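Beta-ketoacyl-[acyl-carrier-protein] synthase FabY (Pseudomonas aeruginosa, PDB 4CW4) condenses acetyl-CoA with malonyl-ACP to give the acetoacetyl-ACP primer that starts fatty acid biosynthesis, and also accepts short acyl-CoAs up to hexanoyl-CoA. Local coordinates at residues F26-R31 with Q44-G49; M54-A59 with R79-R84; S228-L233 with H477-A482; T429-S434 with F461-W466; P529-F534 with S551-E556. All blocks are in the same frame, centred on the assembly; numbering follows the deposited sequence. Where two conformers were deposited one is given.

Contact 1. Residues F26-R31 with Q44-G49; sequences FHHGFR and QETLAG
A buried polar junction joins the start of helix 28-33 to helix 40-53. His28 and Arg31, one turn apart on the first helix, meet Glu45 and Thr46 on the second. Arg31 NH1 reaches Glu45 OE1 at 2.8 Å in a salt bridge that is almost straight, 178° at the hydrogen. The carboxylate oxygen lies at the guanidinium edge and uses its anti lone pair. The extended chain of Glu45, with CG anti to the backbone N (chi1 -176°), carries it there. A water also bridges Arg31 NH2 and Glu45 OE1. Arg31 NH2 turns back to the carbonyl of its own segment, Phe26 O, at 2.9 Å. These bonds fix the rotation of the guanidinium. Thr46 OG1 sits over one guanidinium face and is hydrogen-bonded to His28 ND1 at 3.0 Å. It approaches the imidazole at its edge. The other ring nitrogen, His28 NE2, is bonded to Asp586 of helix 565-590, so both nitrogens have partners. Arg31 NH1 also bonds to Ala42 O, just before the second segment. Helix 482-496 packs against Phe30 and Arg31, while Leu47 faces helix 74-87.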
# COMPACT_ATOMS: atom_id res chain seq x y z
N PHE A 26 -25.61 4.30 -11.34
CA PHE A 26 -26.68 4.94 -12.10
C PHE A 26 -26.66 6.46 -11.98
O PHE A 26 -27.66 7.12 -12.25
CB PHE A 26 -28.03 4.32 -11.75
CG PHE A 26 -28.04 2.82 -11.95
CD1 PHE A 26 -27.57 1.98 -10.95
CD2 PHE A 26 -28.43 2.26 -13.16
CE1 PHE A 26 -27.50 0.61 -11.14
CE2 PHE A 26 -28.38 0.88 -13.35
CZ PHE A 26 -27.90 0.05 -12.35
N HIS A 27 -25.51 6.99 -11.60
CA HIS A 27 -25.27 8.42 -11.54
C HIS A 27 -26.07 9.14 -10.46
O HIS A 27 -26.26 10.34 -10.55
CB HIS A 27 -25.53 9.08 -12.89
CG HIS A 27 -24.82 8.41 -14.02
ND1 HIS A 27 -23.47 8.56 -14.21
CD2 HIS A 27 -25.26 7.56 -14.98
CE1 HIS A 27 -23.10 7.82 -15.25
NE2 HIS A 27 -24.17 7.23 -15.74
N HIS A 28 -26.53 8.44 -9.43
CA HIS A 28 -27.26 9.12 -8.35
C HIS A 28 -26.43 10.15 -7.59
O HIS A 28 -26.91 11.24 -7.34
CB HIS A 28 -27.88 8.13 -7.39
CG HIS A 28 -29.03 7.39 -7.99
ND1 HIS A 28 -30.26 7.98 -8.20
CD2 HIS A 28 -29.13 6.13 -8.45
CE1 HIS A 28 -31.07 7.10 -8.77
NE2 HIS A 28 -30.40 5.97 -8.94
N GLY A 29 -25.18 9.82 -7.27
CA GLY A 29 -24.32 10.77 -6.58
C GLY A 29 -24.07 12.01 -7.42
O GLY A 29 -24.12 13.13 -6.94
N PHE A 30 -23.81 11.79 -8.71
CA PHE A 30 -23.65 12.88 -9.65
C PHE A 30 -24.88 13.75 -9.65
O PHE A 30 -24.79 14.98 -9.58
CB PHE A 30 -23.40 12.32 -11.06
CG PHE A 30 -23.33 13.38 -12.12
CD1 PHE A 30 -22.16 14.08 -12.34
CD2 PHE A 30 -24.43 13.68 -12.89
CE1 PHE A 30 -22.10 15.04 -13.33
CE2 PHE A 30 -24.37 14.67 -13.86
CZ PHE A 30 -23.21 15.36 -14.07
N ARG A 31 -26.04 13.12 -9.69
CA ARG A 31 -27.27 13.89 -9.72
C ARG A 31 -27.43 14.73 -8.46
O ARG A 31 -27.92 15.85 -8.54
CB ARG A 31 -28.48 12.99 -9.91
CG ARG A 31 -28.68 12.52 -11.33
CD ARG A 31 -29.96 11.72 -11.41
NE ARG A 31 -29.69 10.31 -11.41
CZ ARG A 31 -30.63 9.37 -11.43
NH1 ARG A 31 -31.91 9.67 -11.25
NH2 ARG A 31 -30.28 8.11 -11.54
N GLN A 44 -36.23 13.95 -8.53
CA GLN A 44 -37.12 13.39 -7.53
C GLN A 44 -36.79 11.92 -7.29
O GLN A 44 -36.90 11.42 -6.17
CB GLN A 44 -38.58 13.59 -7.95
CG GLN A 44 -38.99 15.05 -7.84
CD GLN A 44 -40.23 15.42 -8.66
OE1 GLN A 44 -40.87 14.59 -9.31
NE2 GLN A 44 -40.55 16.70 -8.63
N GLU A 45 -36.37 11.21 -8.33
CA GLU A 45 -35.96 9.83 -8.17
C GLU A 45 -34.73 9.73 -7.25
O GLU A 45 -34.68 8.90 -6.34
CB GLU A 45 -35.62 9.21 -9.52
CG GLU A 45 -35.28 7.73 -9.41
CD GLU A 45 -34.87 7.14 -10.74
OE1 GLU A 45 -33.87 7.62 -11.34
OE2 GLU A 45 -35.55 6.19 -11.17
N THR A 46 -33.73 10.55 -7.50
CA THR A 46 -32.53 10.55 -6.67
C THR A 46 -32.84 10.95 -5.23
O THR A 46 -32.34 10.32 -4.31
CB THR A 46 -31.45 11.44 -7.27
OG1 THR A 46 -31.00 10.85 -8.50
CG2 THR A 46 -30.27 11.59 -6.32
N LEU A 47 -33.64 11.99 -5.05
CA LEU A 47 -34.08 12.40 -3.72
C LEU A 47 -34.84 11.31 -2.97
O LEU A 47 -34.60 11.10 -1.78
CB LEU A 47 -34.90 13.70 -3.76
CG LEU A 47 -34.16 14.98 -4.15
CD1 LEU A 47 -35.12 16.18 -4.19
CD2 LEU A 47 -32.98 15.28 -3.25
N ALA A 48 -35.74 10.63 -3.66
CA ALA A 48 -36.43 9.51 -3.04
C ALA A 48 -35.45 8.44 -2.58
O ALA A 48 -35.55 7.91 -1.47
CB ALA A 48 -37.46 8.93 -4.00
N GLY A 49 -34.48 8.11 -3.43
CA GLY A 49 -33.47 7.13 -3.07
C GLY A 49 -32.63 7.54 -1.86
O GLY A 49 -32.35 6.72 -0.98
O HOH W 1 -31.91 5.93 -12.17

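Contact 2. Residues M54-A59 with R79-R84; sequences MKLVKA and RRYAER. With SO4 (sulfate ion), chain B.
Leu56 and Val57 pack on Tyr81 where the chain leaves helix 40-53 through a Schellman motif at Lys55 and heads for strand 58-60. The partner is helix 74-87. The tight part lies around the phenol ring. Val57 CG1 stands over one face, 3.8 Å from the centroid of the Tyr81 ring and 28° off its normal, a CH-pi contact. Its nearest ring carbon is Tyr81 CE2, at 3.5 Å. A chi1 of -57° turns this methyl, rather than CG2, over the ring. Leu56 CB meets the ring at Tyr81 CD1, 4.0 Å away. Leu72 and Ala66 also pack against Tyr81. Buried Met54 makes only a distant approach, CE to Arg84 O at 4.4 Å. The looser side is more exposed. There Leu56 CD1 and Arg84 CB are 4.5 Å apart. The guanidinium of Arg84 lies with one face toward Tyr81 CD1. On this side a sulfate, probably from the crystallisation liquor, is held by Arg80, Tyr81 and Arg84, with Glu67 N as a further donor. Arg80 is also salt-bridged to Asp68. Each guanidinium meets the anion at its edge through two nitrogens. The phenol completes the set, with Tyr81 OH 2.8 Å from sulfate O2.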
# COMPACT_ATOMS: atom_id res chain seq x y z
N MET A 54 -31.36 7.35 3.95
CA MET A 54 -31.17 8.16 5.15
C MET A 54 -32.23 7.86 6.22
O MET A 54 -32.21 8.46 7.30
CB MET A 54 -31.22 9.64 4.75
CG MET A 54 -30.06 10.02 3.81
SD MET A 54 -30.20 11.60 2.98
CE MET A 54 -29.76 12.72 4.30
N LYS A 55 -33.14 6.94 5.92
CA LYS A 55 -34.23 6.56 6.82
C LYS A 55 -35.22 7.68 7.10
O LYS A 55 -35.87 7.69 8.16
CB LYS A 55 -33.68 6.03 8.16
CG LYS A 55 -32.48 5.12 8.06
CD LYS A 55 -32.82 3.74 7.57
CE LYS A 55 -31.76 2.73 8.05
NZ LYS A 55 -31.87 1.47 7.29
N LEU A 56 -35.35 8.61 6.17
CA LEU A 56 -36.32 9.70 6.30
C LEU A 56 -37.71 9.26 5.84
O LEU A 56 -38.72 9.78 6.31
CB LEU A 56 -35.86 10.90 5.48
CG LEU A 56 -34.61 11.59 6.02
CD1 LEU A 56 -34.11 12.63 5.04
CD2 LEU A 56 -34.87 12.24 7.39
N VAL A 57 -37.75 8.31 4.92
CA VAL A 57 -39.01 7.70 4.51
C VAL A 57 -38.83 6.20 4.51
O VAL A 57 -37.73 5.70 4.41
CB VAL A 57 -39.50 8.16 3.11
CG1 VAL A 57 -39.65 9.69 3.05
CG2 VAL A 57 -38.60 7.67 2.01
N LYS A 58 -39.95 5.50 4.64
CA LYS A 58 -39.95 4.05 4.63
C LYS A 58 -40.40 3.58 3.25
O LYS A 58 -41.45 4.00 2.76
CB LYS A 58 -40.89 3.54 5.71
CG LYS A 58 -40.98 2.02 5.86
CD LYS A 58 -41.97 1.68 6.97
CE LYS A 58 -42.05 0.20 7.27
NZ LYS A 58 -40.76 -0.37 7.79
N ALA A 59 -39.59 2.73 2.63
CA ALA A 59 -39.95 2.13 1.35
C ALA A 59 -40.91 0.97 1.59
O ALA A 59 -40.51 -0.08 2.12
CB ALA A 59 -38.71 1.67 0.61
N ARG A 79 -40.73 18.10 -1.93
CA ARG A 79 -41.28 19.20 -1.16
C ARG A 79 -40.96 19.06 0.33
O ARG A 79 -40.49 20.00 0.97
CB ARG A 79 -42.81 19.23 -1.36
CG ARG A 79 -43.57 19.99 -0.28
CD ARG A 79 -45.04 19.65 -0.34
NE ARG A 79 -45.49 19.14 0.96
CZ ARG A 79 -45.56 17.86 1.30
NH1 ARG A 79 -45.20 16.90 0.45
NH2 ARG A 79 -46.01 17.52 2.51
N ARG A 80 -41.21 17.87 0.87
CA ARG A 80 -41.16 17.65 2.30
C ARG A 80 -39.75 17.45 2.87
O ARG A 80 -39.48 17.87 3.99
CB ARG A 80 -42.01 16.42 2.62
CG ARG A 80 -42.30 16.19 4.08
CD ARG A 80 -43.51 15.28 4.21
NE ARG A 80 -43.75 14.87 5.59
CZ ARG A 80 -44.93 14.47 6.05
NH1 ARG A 80 -46.00 14.44 5.25
NH2 ARG A 80 -45.06 14.12 7.32
N TYR A 81 -38.87 16.82 2.10
CA TYR A 81 -37.59 16.38 2.63
C TYR A 81 -36.35 16.98 1.96
O TYR A 81 -35.25 16.78 2.46
CB TYR A 81 -37.46 14.84 2.56
CG TYR A 81 -38.54 14.10 3.31
CD1 TYR A 81 -38.41 13.83 4.66
CD2 TYR A 81 -39.69 13.66 2.67
CE1 TYR A 81 -39.41 13.14 5.36
CE2 TYR A 81 -40.67 12.98 3.35
CZ TYR A 81 -40.53 12.73 4.69
OH TYR A 81 -41.52 12.05 5.36
N ALA A 82 -36.50 17.71 0.86
CA ALA A 82 -35.30 18.17 0.13
C ALA A 82 -34.36 18.97 1.03
O ALA A 82 -33.15 18.75 1.01
CB ALA A 82 -35.65 18.97 -1.08
N GLU A 83 -34.90 19.89 1.82
CA GLU A 83 -34.05 20.70 2.68
C GLU A 83 -33.22 19.81 3.64
O GLU A 83 -32.03 20.01 3.80
CB GLU A 83 -34.91 21.70 3.47
CG GLU A 83 -34.10 22.65 4.35
CD GLU A 83 -34.94 23.61 5.18
OE1 GLU A 83 -36.19 23.67 5.03
OE2 GLU A 83 -34.34 24.32 6.01
N ARG A 84 -33.86 18.84 4.28
CA ARG A 84 -33.13 17.93 5.17
C ARG A 84 -32.10 17.07 4.44
O ARG A 84 -31.00 16.86 4.94
CB ARG A 84 -34.10 17.01 5.92
CG ARG A 84 -34.75 17.67 7.14
CD ARG A 84 -35.81 16.78 7.74
NE ARG A 84 -37.06 16.88 7.00
CZ ARG A 84 -38.18 16.25 7.34
NH1 ARG A 84 -38.19 15.45 8.40
NH2 ARG A 84 -39.29 16.41 6.62
S SO4 B . -41.50 13.56 8.62
O1 SO4 B . -42.68 13.85 9.44
O2 SO4 B . -41.58 12.18 8.14
O3 SO4 B . -41.46 14.48 7.48
O4 SO4 B . -40.30 13.71 9.43

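Contact 3. Residues S228-L233 with H477-A482; sequences SIMSQL and HSLATA
This is a buried apolar contact between two loops of the ketosynthase core, next to the active site. Ile229 and Met230 pack against Leu479 and Ala480, just after His477, a predicted active-site residue. Ile229 CD1 lies 3.9 Å from Leu479 CB, the two side chains crossing at about a right angle. The other branch, Ile229 CG2, meets Ala480 CB at 3.8 Å. With CG1 between the backbone N and the carbonyl carbon (chi1 68°), Ile229 sends one branch to each neighbour. In the conformer given, Met230 CG touches Leu479 CD1 at 3.9 Å; a second conformer makes this touch less certain. Leu479 N donates to His477 ND1 at 3.1 Å, 30° out of the ring plane. The side chain of Leu479 is about 4 Å from that of Cys286, the inferred active-site cysteine. Phe260 of the second subunit packs on Ile229 and Met230. The apolar contacts, with the Glu314 carboxylate shared by the backbone N-H groups of Ile229, Met230 and Ala480, probably hold the loops together beside the active site.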
# COMPACT_ATOMS: atom_id res chain seq x y z
N SER A 228 -6.39 1.29 0.75
CA SER A 228 -6.49 2.61 1.41
C SER A 228 -5.07 3.15 1.55
O SER A 228 -4.11 2.38 1.49
CB SER A 228 -7.11 2.47 2.81
OG SER A 228 -6.30 1.64 3.64
N ILE A 229 -4.92 4.47 1.71
CA ILE A 229 -3.60 4.99 2.03
C ILE A 229 -3.27 5.05 3.51
O ILE A 229 -2.10 5.03 3.87
CB ILE A 229 -3.26 6.37 1.40
CG1 ILE A 229 -4.10 7.52 1.98
CG2 ILE A 229 -3.37 6.29 -0.12
CD1 ILE A 229 -3.64 8.90 1.45
N MET A 230 -4.28 5.15 4.38
CA MET A 230 -4.00 5.27 5.82
C MET A 230 -3.78 3.94 6.55
O MET A 230 -3.23 3.95 7.65
CB MET A 230 -5.13 6.01 6.55
CG MET A 230 -5.47 7.39 6.03
SD MET A 230 -4.11 8.58 6.07
CE MET A 230 -3.73 8.53 7.79
N SER A 231 -4.17 2.84 5.91
CA SER A 231 -4.56 1.59 6.59
C SER A 231 -5.90 1.87 7.27
O SER A 231 -6.35 3.02 7.32
CB SER A 231 -3.51 1.11 7.62
OG SER A 231 -2.22 1.02 7.04
N GLN A 232 -6.56 0.83 7.79
CA GLN A 232 -7.80 1.03 8.53
C GLN A 232 -7.42 1.38 9.96
O GLN A 232 -6.92 0.52 10.70
CB GLN A 232 -8.70 -0.21 8.47
CG GLN A 232 -9.35 -0.46 7.09
CD GLN A 232 -8.35 -0.91 6.05
OE1 GLN A 232 -8.11 -0.23 5.06
NE2 GLN A 232 -7.78 -2.08 6.26
N LEU A 233 -7.63 2.64 10.34
CA LEU A 233 -7.08 3.18 11.58
C LEU A 233 -8.12 3.25 12.69
O LEU A 233 -7.82 3.79 13.77
CB LEU A 233 -6.47 4.57 11.34
CG LEU A 233 -5.20 4.59 10.49
CD1 LEU A 233 -4.66 6.00 10.33
CD2 LEU A 233 -4.11 3.71 11.06
N HIS A 477 -12.18 15.48 0.15
CA HIS A 477 -11.02 14.75 -0.30
C HIS A 477 -10.96 13.39 0.39
O HIS A 477 -10.61 13.30 1.57
CB HIS A 477 -9.79 15.57 0.06
CG HIS A 477 -8.53 15.10 -0.59
ND1 HIS A 477 -8.40 13.83 -1.09
CD2 HIS A 477 -7.36 15.73 -0.84
CE1 HIS A 477 -7.20 13.70 -1.64
NE2 HIS A 477 -6.55 14.83 -1.49
N SER A 478 -11.30 12.34 -0.33
CA SER A 478 -11.37 10.98 0.23
C SER A 478 -10.06 10.20 0.10
O SER A 478 -10.03 8.98 0.22
CB SER A 478 -12.51 10.19 -0.41
OG SER A 478 -12.29 10.11 -1.80
N LEU A 479 -8.96 10.92 -0.10
CA LEU A 479 -7.62 10.36 0.05
C LEU A 479 -7.40 9.31 -1.05
O LEU A 479 -7.39 9.68 -2.22
CB LEU A 479 -7.39 9.83 1.47
CG LEU A 479 -7.59 10.83 2.62
CD1 LEU A 479 -7.13 10.23 3.93
CD2 LEU A 479 -6.89 12.17 2.36
N ALA A 480 -7.24 8.02 -0.71
CA ALA A 480 -7.04 7.02 -1.77
C ALA A 480 -8.13 7.09 -2.83
O ALA A 480 -7.86 6.93 -4.01
CB ALA A 480 -6.99 5.59 -1.22
N THR A 481 -9.36 7.34 -2.40
CA THR A 481 -10.50 7.22 -3.29
C THR A 481 -10.76 8.50 -4.08
O THR A 481 -11.66 8.55 -4.90
CB THR A 481 -11.74 6.84 -2.44
OG1 THR A 481 -11.36 5.79 -1.55
CG2 THR A 481 -12.91 6.38 -3.30
N ALA A 482 -9.94 9.52 -3.84
CA ALA A 482 -10.23 10.83 -4.41
C ALA A 482 -10.42 10.81 -5.93
O ALA A 482 -11.36 11.37 -6.47
CB ALA A 482 -9.16 11.82 -4.05

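Contact 4. Residues T429-S434 with F461-W466; sequences TVRHAS and FGIDGW
Arg431, near the end of helix 427-433, meets the turn after helix 444-461, where Gly462 forms a Schellman motif. Arg431 CB lies over one face of the His432 ring. The chain then runs extended from CG to NE. Arg431 CG passes 4.2 Å from Ile463 CG1 and also nears the carbonyl oxygens of the turn. Arg431 CD lies 3.5 Å from Gly462 O. The tip then grips one atom side-on: Arg431 NE bonds to Phe461 O at 2.8 Å, 166° at the hydrogen, and Arg431 NH2 reaches Phe461 O at 3.3 Å. Phe461 O lies in the guanidinium plane, so the two N-H groups share it. NH2 comes from above the carbonyl plane and is the more bent bond. At the other end of the residue, water links Arg431 O to Asp464 N. Deeper in, Val430 CG1 packs on Ile463 CD1 at 3.9 Å. Ser434 OG donates to Val430 O, on a lone pair, and accepts from Trp466 NE1 at 2.9 Å. This ties the indole to the helix. Helix 409-425 lies against Val430, Phe461 and Trp466. Ser434 and Trp466 begin the parallel neighbours 434-437 and 466-469, and Ser434 also packs against strand 532-539.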
# COMPACT_ATOMS: atom_id res chain seq x y z
N THR A 429 -11.02 17.35 -31.24
CA THR A 429 -11.84 16.84 -30.14
C THR A 429 -11.24 17.20 -28.78
O THR A 429 -11.94 17.54 -27.86
CB THR A 429 -12.07 15.32 -30.27
OG1 THR A 429 -12.86 15.07 -31.44
CG2 THR A 429 -12.81 14.77 -29.07
N VAL A 430 -9.92 17.14 -28.66
CA VAL A 430 -9.28 17.58 -27.43
C VAL A 430 -9.51 19.08 -27.20
O VAL A 430 -9.82 19.50 -26.09
CB VAL A 430 -7.79 17.23 -27.43
CG1 VAL A 430 -7.06 17.93 -26.26
CG2 VAL A 430 -7.61 15.72 -27.32
N ARG A 431 -9.39 19.88 -28.26
CA ARG A 431 -9.53 21.32 -28.12
C ARG A 431 -10.93 21.78 -27.80
O ARG A 431 -11.10 22.78 -27.13
CB ARG A 431 -9.03 22.04 -29.37
CG ARG A 431 -7.51 22.05 -29.46
CD ARG A 431 -7.05 22.60 -30.82
NE ARG A 431 -5.59 22.71 -30.84
CZ ARG A 431 -4.87 22.89 -31.94
NH1 ARG A 431 -5.45 22.99 -33.14
NH2 ARG A 431 -3.55 22.96 -31.85
N HIS A 432 -11.95 21.08 -28.30
CA HIS A 432 -13.31 21.58 -28.21
C HIS A 432 -14.30 20.65 -27.54
O HIS A 432 -15.45 21.04 -27.33
CB HIS A 432 -13.80 21.94 -29.62
CG HIS A 432 -12.94 22.94 -30.30
ND1 HIS A 432 -12.88 24.26 -29.89
CD2 HIS A 432 -12.07 22.83 -31.32
CE1 HIS A 432 -12.03 24.92 -30.66
NE2 HIS A 432 -11.52 24.07 -31.53
N ALA A 433 -13.87 19.46 -27.15
CA ALA A 433 -14.76 18.51 -26.51
C ALA A 433 -14.07 17.72 -25.41
O ALA A 433 -14.37 16.55 -25.20
CB ALA A 433 -15.35 17.57 -27.55
N SER A 434 -13.15 18.38 -24.70
CA SER A 434 -12.54 17.76 -23.53
C SER A 434 -12.69 18.66 -22.31
O SER A 434 -12.86 19.87 -22.44
CB SER A 434 -11.06 17.38 -23.77
OG SER A 434 -10.21 18.49 -23.66
N PHE A 461 -1.09 22.86 -26.34
CA PHE A 461 -1.94 22.09 -27.25
C PHE A 461 -2.99 22.97 -27.95
O PHE A 461 -3.86 22.46 -28.65
CB PHE A 461 -2.57 20.91 -26.51
CG PHE A 461 -1.59 19.82 -26.20
CD1 PHE A 461 -1.33 18.81 -27.12
CD2 PHE A 461 -0.89 19.82 -25.00
CE1 PHE A 461 -0.41 17.81 -26.83
CE2 PHE A 461 0.05 18.82 -24.72
CZ PHE A 461 0.28 17.83 -25.64
N GLY A 462 -2.91 24.28 -27.75
CA GLY A 462 -3.80 25.20 -28.45
C GLY A 462 -5.24 25.09 -27.99
O GLY A 462 -6.15 25.29 -28.79
N ILE A 463 -5.44 24.81 -26.70
CA ILE A 463 -6.77 24.73 -26.12
C ILE A 463 -7.09 26.08 -25.49
O ILE A 463 -6.23 26.69 -24.85
CB ILE A 463 -6.81 23.67 -25.00
CG1 ILE A 463 -6.23 22.35 -25.52
CG2 ILE A 463 -8.24 23.49 -24.52
CD1 ILE A 463 -6.12 21.24 -24.45
N ASP A 464 -8.32 26.53 -25.66
CA ASP A 464 -8.79 27.73 -24.97
C ASP A 464 -10.11 27.40 -24.29
O ASP A 464 -10.78 26.46 -24.70
CB ASP A 464 -8.94 28.89 -25.95
CG ASP A 464 -9.05 30.24 -25.25
OD1 ASP A 464 -8.65 30.35 -24.06
OD2 ASP A 464 -9.53 31.19 -25.90
N GLY A 465 -10.46 28.13 -23.25
CA GLY A 465 -11.70 27.90 -22.52
C GLY A 465 -11.86 26.47 -22.04
O GLY A 465 -12.95 25.89 -22.09
N TRP A 466 -10.76 25.88 -21.57
CA TRP A 466 -10.75 24.46 -21.20
C TRP A 466 -11.62 24.28 -19.97
O TRP A 466 -11.30 24.81 -18.91
CB TRP A 466 -9.34 24.00 -20.87
CG TRP A 466 -9.01 22.55 -21.09
CD1 TRP A 466 -9.76 21.60 -21.70
CD2 TRP A 466 -7.79 21.91 -20.71
NE1 TRP A 466 -9.09 20.40 -21.73
CE2 TRP A 466 -7.87 20.57 -21.13
CE3 TRP A 466 -6.63 22.36 -20.07
CZ2 TRP A 466 -6.82 19.66 -20.92
CZ3 TRP A 466 -5.60 21.46 -19.85
CH2 TRP A 466 -5.70 20.12 -20.29
O HOH W 2 -10.18 25.29 -27.63
O HOH W 3 -11.98 23.75 -24.62

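Contact 5. Residues P529-F534 with S551-E556; sequences PLEVCF and SPRIAE
Ser551 OG donates to Glu531 OE1 at 2.7 Å and accepts from Ile554 N at 3.2 Å. Ser551 is thus the N-cap residue of helix 552-563, placed where strand 543-550 hands over to that helix. The hydroxyl can do both because OG lies between its own backbone N and carbonyl carbon (chi1 68°), turned to the first helical turn. It meets Glu531 OE1 nearly end-on to the C-O bond. The backbone adds a further link, from Ser551 N to Glu531 O at 2.9 Å. Glu531 therefore holds the cap residue with both its main chain and its side chain. Its chain folds at chi2 (-71°), which brings the carboxylate back over the helix start. Arg553 is exposed, whereas Glu531 and Ser551 are buried. The negative carboxylate beside the helix N terminus would probably be favoured by the helix dipole as well as by the arginine. Apolar contact backs the polar set, with Glu531 CB 3.8 Å from Ile554 CG1. Thr429 and Ala433 of helix 427-433 also touch Glu531, and Phe494 of helix 482-496 packs on Ser551. On the exposed side, Arg553 NE reaches Glu531 OE2 at 2.7 Å in a salt bridge. The oxygen lies in the guanidinium plane, but the donor stands above the carboxylate plane.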
# COMPACT_ATOMS: atom_id res chain seq x y z
N PRO A 529 -21.22 18.07 -27.14
CA PRO A 529 -21.01 17.12 -26.04
C PRO A 529 -19.54 16.88 -25.74
O PRO A 529 -18.72 16.79 -26.64
CB PRO A 529 -21.65 15.83 -26.56
CG PRO A 529 -22.64 16.28 -27.59
CD PRO A 529 -22.09 17.53 -28.20
N LEU A 530 -19.22 16.78 -24.46
CA LEU A 530 -17.86 16.49 -24.03
C LEU A 530 -17.59 15.01 -24.26
O LEU A 530 -18.43 14.16 -23.94
CB LEU A 530 -17.68 16.90 -22.57
CG LEU A 530 -17.72 18.39 -22.31
CD1 LEU A 530 -18.00 18.68 -20.85
CD2 LEU A 530 -16.42 19.04 -22.77
N GLU A 531 -16.43 14.70 -24.83
CA GLU A 531 -16.09 13.35 -25.27
C GLU A 531 -14.91 12.76 -24.53
O GLU A 531 -14.72 11.56 -24.55
CB GLU A 531 -15.78 13.31 -26.77
CG GLU A 531 -16.85 13.91 -27.68
CD GLU A 531 -18.12 13.08 -27.79
OE1 GLU A 531 -18.31 12.12 -27.02
OE2 GLU A 531 -18.95 13.43 -28.66
N VAL A 532 -14.11 13.61 -23.90
CA VAL A 532 -12.89 13.18 -23.23
C VAL A 532 -12.75 13.91 -21.91
O VAL A 532 -12.93 15.12 -21.86
CB VAL A 532 -11.67 13.49 -24.08
CG1 VAL A 532 -10.35 13.14 -23.34
CG2 VAL A 532 -11.76 12.77 -25.40
N CYS A 533 -12.41 13.17 -20.85
CA CYS A 533 -12.09 13.79 -19.57
C CYS A 533 -10.68 13.42 -19.14
O CYS A 533 -10.27 12.25 -19.21
CB CYS A 533 -13.05 13.33 -18.47
SG CYS A 533 -12.76 14.18 -16.89
N PHE A 534 -9.95 14.44 -18.68
CA PHE A 534 -8.65 14.25 -18.04
C PHE A 534 -8.85 14.34 -16.53
O PHE A 534 -9.24 15.38 -16.00
CB PHE A 534 -7.70 15.33 -18.52
CG PHE A 534 -7.50 15.31 -20.01
CD1 PHE A 534 -6.73 14.34 -20.60
CD2 PHE A 534 -8.12 16.24 -20.82
CE1 PHE A 534 -6.55 14.29 -21.95
CE2 PHE A 534 -7.96 16.19 -22.18
CZ PHE A 534 -7.17 15.22 -22.75
N SER A 551 -15.68 9.00 -23.71
CA SER A 551 -17.11 8.84 -23.56
C SER A 551 -17.61 7.53 -24.16
O SER A 551 -16.95 6.93 -25.01
CB SER A 551 -17.84 9.98 -24.29
OG SER A 551 -17.66 9.83 -25.69
N PRO A 552 -18.84 7.14 -23.78
CA PRO A 552 -19.48 6.02 -24.48
C PRO A 552 -19.55 6.21 -26.00
O PRO A 552 -19.34 5.23 -26.72
CB PRO A 552 -20.87 5.97 -23.86
CG PRO A 552 -20.66 6.48 -22.48
CD PRO A 552 -19.63 7.56 -22.60
N ARG A 553 -19.83 7.41 -26.48
CA ARG A 553 -19.93 7.60 -27.92
C ARG A 553 -18.62 7.26 -28.61
O ARG A 553 -18.62 6.59 -29.64
CB ARG A 553 -20.31 9.04 -28.29
CG ARG A 553 -20.56 9.21 -29.79
CD ARG A 553 -20.98 10.62 -30.15
NE ARG A 553 -19.81 11.48 -30.30
CZ ARG A 553 -18.98 11.45 -31.34
NH1 ARG A 553 -19.18 10.59 -32.33
NH2 ARG A 553 -17.94 12.28 -31.37
N ILE A 554 -17.51 7.75 -28.07
CA ILE A 554 -16.20 7.49 -28.66
C ILE A 554 -15.89 6.00 -28.59
O ILE A 554 -15.45 5.40 -29.56
CB ILE A 554 -15.11 8.32 -27.97
CG1 ILE A 554 -15.38 9.83 -28.18
CG2 ILE A 554 -13.70 7.91 -28.45
CD1 ILE A 554 -15.25 10.31 -29.60
N ALA A 555 -16.13 5.40 -27.43
CA ALA A 555 -15.84 3.99 -27.24
C ALA A 555 -16.67 3.13 -28.20
O ALA A 555 -16.15 2.18 -28.78
CB ALA A 555 -16.12 3.60 -25.79
N GLU A 556 -17.94 3.47 -28.39
CA GLU A 556 -18.78 2.73 -29.31
C GLU A 556 -18.31 2.86 -30.75
O GLU A 556 -18.30 1.87 -31.48
CB GLU A 556 -20.23 3.18 -29.19
CG GLU A 556 -20.89 2.61 -27.93
CD GLU A 556 -22.36 2.90 -27.84
OE1 GLU A 556 -22.94 3.49 -28.78
OE2 GLU A 556 -22.94 2.53 -26.79

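Contact 3 is the most central and is apolar between its segments, beside the active site and the second subunit. The other four lie away from the annotated sites. Contact 1 uses helix 40-53 and contact 2 the chain that leaves it; they touch through Leu47 and Ala82. Contact 1 is a largely buried polar contact with one salt bridge, while contact 2 pairs ring packing with a bound sulfate on its more open side. Contacts 4 and 5 also adjoin: Ala433 O probably accepts from Glu531 N and Val532 N. Both lie at helix ends: contact 4 joins one to the turn after another helix, contact 5 joins the approach to a strand to a helix start. Along the chain, contact 4 is nested within contact 3.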